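Local coordinates for protein L-talarate/galactarate dehydratase (Salmonella typhimurium, PDB 2PP0) that dehydrates both L-talarate and galactarate to 5-keto-4-deoxy-D-glucarate and also epimerises L-talarate to galactarate, using one magnesium ion per subunit, at residues 55-60 with 81-86. Numbering follows the deposited sequence.
Sequences KPLTEV and SKRAGG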
loop_
_atom_site.group_PDB
_atom_site.type_symbol
_atom_site.label_atom_id
_atom_site.label_comp_id
_atom_site.label_asym_id
_atom_site.label_seq_id
_atom_site.Cartn_x
_atom_site.Cartn_y
_atom_site.Cartn_z
ATOM N N LYS B 55 5.892 -35.437 12.970
ATOM C CA LYS B 55 5.353 -36.653 12.376
ATOM C C LYS B 55 4.949 -36.305 10.950
ATOM O O LYS B 55 4.674 -35.140 10.645
ATOM C CB LYS B 55 4.109 -37.116 13.141
ATOM C CG LYS B 55 4.382 -37.634 14.539
ATOM C CD LYS B 55 5.244 -38.884 14.477
ATOM C CE LYS B 55 5.421 -39.516 15.849
ATOM N NZ LYS B 55 6.306 -40.716 15.772
ATOM N N PRO B 56 4.906 -37.304 10.057
ATOM C CA PRO B 56 4.519 -37.021 8.672
ATOM C C PRO B 56 3.170 -36.307 8.607
ATOM O O PRO B 56 2.303 -36.514 9.458
ATOM C CB PRO B 56 4.475 -38.409 8.037
ATOM C CG PRO B 56 5.564 -39.140 8.780
ATOM C CD PRO B 56 5.304 -38.713 10.217
ATOM N N LEU B 57 3.014 -35.455 7.596
ATOM C CA LEU B 57 1.783 -34.696 7.387
ATOM C C LEU B 57 0.779 -35.589 6.662
ATOM O O LEU B 57 1.135 -36.254 5.691
ATOM C CB LEU B 57 2.087 -33.461 6.533
ATOM C CG LEU B 57 0.958 -32.457 6.312
ATOM C CD1 LEU B 57 0.566 -31.839 7.651
ATOM C CD2 LEU B 57 1.422 -31.377 5.340
ATOM N N THR B 58 -0.467 -35.601 7.124
ATOM C CA THR B 58 -1.487 -36.442 6.506
ATOM C C THR B 58 -2.757 -35.699 6.103
ATOM O O THR B 58 -3.663 -36.283 5.509
ATOM C CB THR B 58 -1.881 -37.597 7.439
ATOM O OG1 THR B 58 -2.404 -37.065 8.664
ATOM C CG2 THR B 58 -0.666 -38.467 7.740
ATOM N N GLU B 59 -2.828 -34.415 6.427
ATOM C CA GLU B 59 -3.995 -33.615 6.072
ATOM C C GLU B 59 -3.676 -32.144 6.284
ATOM O O GLU B 59 -2.687 -31.803 6.937
ATOM C CB GLU B 59 -5.201 -34.003 6.932
ATOM C CG GLU B 59 -5.047 -33.656 8.411
ATOM C CD GLU B 59 -6.300 -33.940 9.217
ATOM O OE1 GLU B 59 -7.306 -34.390 8.624
ATOM O OE2 GLU B 59 -6.283 -33.707 10.446
ATOM N N VAL B 60 -4.507 -31.275 5.720
ATOM C CA VAL B 60 -4.318 -29.839 5.869
ATOM C C VAL B 60 -5.625 -29.211 6.323
ATOM O O VAL B 60 -6.672 -29.410 5.696
ATOM C CB VAL B 60 -3.882 -29.177 4.540
ATOM C CG1 VAL B 60 -3.685 -27.672 4.744
ATOM C CG2 VAL B 60 -2.597 -29.805 4.043
ATOM N N SER B 81 -3.672 -24.619 8.265
ATOM C CA SER B 81 -2.753 -25.063 9.296
ATOM C C SER B 81 -2.278 -26.451 8.920
ATOM O O SER B 81 -3.079 -27.311 8.555
ATOM C CB SER B 81 -3.426 -25.103 10.668
ATOM O OG SER B 81 -2.484 -25.496 11.660
ATOM N N LYS B 82 -0.968 -26.652 8.956
ATOM C CA LYS B 82 -0.403 -27.957 8.667
ATOM C C LYS B 82 0.017 -28.467 10.037
ATOM O O LYS B 82 0.992 -27.996 10.615
ATOM C CB LYS B 82 0.779 -27.834 7.701
ATOM C CG LYS B 82 0.312 -27.444 6.304
ATOM C CD LYS B 82 1.417 -27.379 5.274
ATOM C CE LYS B 82 0.821 -26.907 3.941
ATOM N NZ LYS B 82 1.791 -26.896 2.812
ATOM N N ARG B 83 -0.767 -29.413 10.546
ATOM C CA ARG B 83 -0.601 -30.012 11.865
ATOM C C ARG B 83 -1.430 -29.154 12.823
ATOM O O ARG B 83 -2.244 -28.347 12.372
ATOM C CB ARG B 83 0.877 -30.069 12.283
ATOM C CG ARG B 83 1.698 -30.997 11.395
ATOM C CD ARG B 83 3.106 -31.220 11.915
ATOM N NE ARG B 83 3.837 -32.171 11.077
ATOM C CZ ARG B 83 4.319 -31.902 9.866
ATOM N NH1 ARG B 83 4.158 -30.696 9.324
ATOM N NH2 ARG B 83 4.958 -32.850 9.186
ATOM N N ALA B 84 -1.234 -29.314 14.126
ATOM C CA ALA B 84 -2.021 -28.560 15.100
ATOM C C ALA B 84 -2.083 -27.053 14.841
ATOM O O ALA B 84 -1.073 -26.418 14.517
ATOM C CB ALA B 84 -1.503 -28.829 16.508
ATOM N N GLY B 85 -3.279 -26.489 14.999
ATOM C CA GLY B 85 -3.466 -25.065 14.783
ATOM C C GLY B 85 -4.793 -24.703 14.130
ATOM O O GLY B 85 -5.319 -23.618 14.363
ATOM N N GLY B 86 -5.338 -25.613 13.326
ATOM C CA GLY B 86 -6.597 -25.352 12.639
ATOM C C GLY B 86 -7.818 -25.215 13.532
ATOM O O GLY B 86 -8.690 -24.388 13.270
#
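Arg83 takes the backbone carbonyl oxygen of Lys55 side-on with two nitrogens. Arg83 NH2 makes the shorter, straighter bond, 2.7 Å to Lys55 O at an N-H...O angle of 156°, while the bond from Arg83 NE to Lys55 O, at 3.1 Å, is the more bent at 137°. The acceptor sits close to the guanidinium plane, which should limit that group's rotation. Leu57 CD1 lies over one face of it, offset toward the rim, 4.1 Å from Arg83 NH1 and 4.0 Å from Arg83 CG. The other methyl, Leu57 CD2, rests 4.0 Å from CD of Lys82, whose chain runs extended beyond CG (chi2 -177°). Val60 CG1 packs 3.9 Å from Ser81 O. Ser81 OG donates to Arg83 O (2.9 Å), bracing the turn ahead of helix 86-96, and Trp352 backs Leu57, Val60 and Lys82. Lys82 NZ hydrogen-bonds a glycerol, probably from the crystallisation liquor, and the Lys82 side chain lies about 5 Å from that of His328, the proton donor/acceptor. Lys82 and Arg83 both bind substrate, so the contact ties this N-terminal-domain loop to strand 57-69; with substrate-binding Lys48 near Arg83, they give the pocket positive charge that would probably favour an anionic sugar acid.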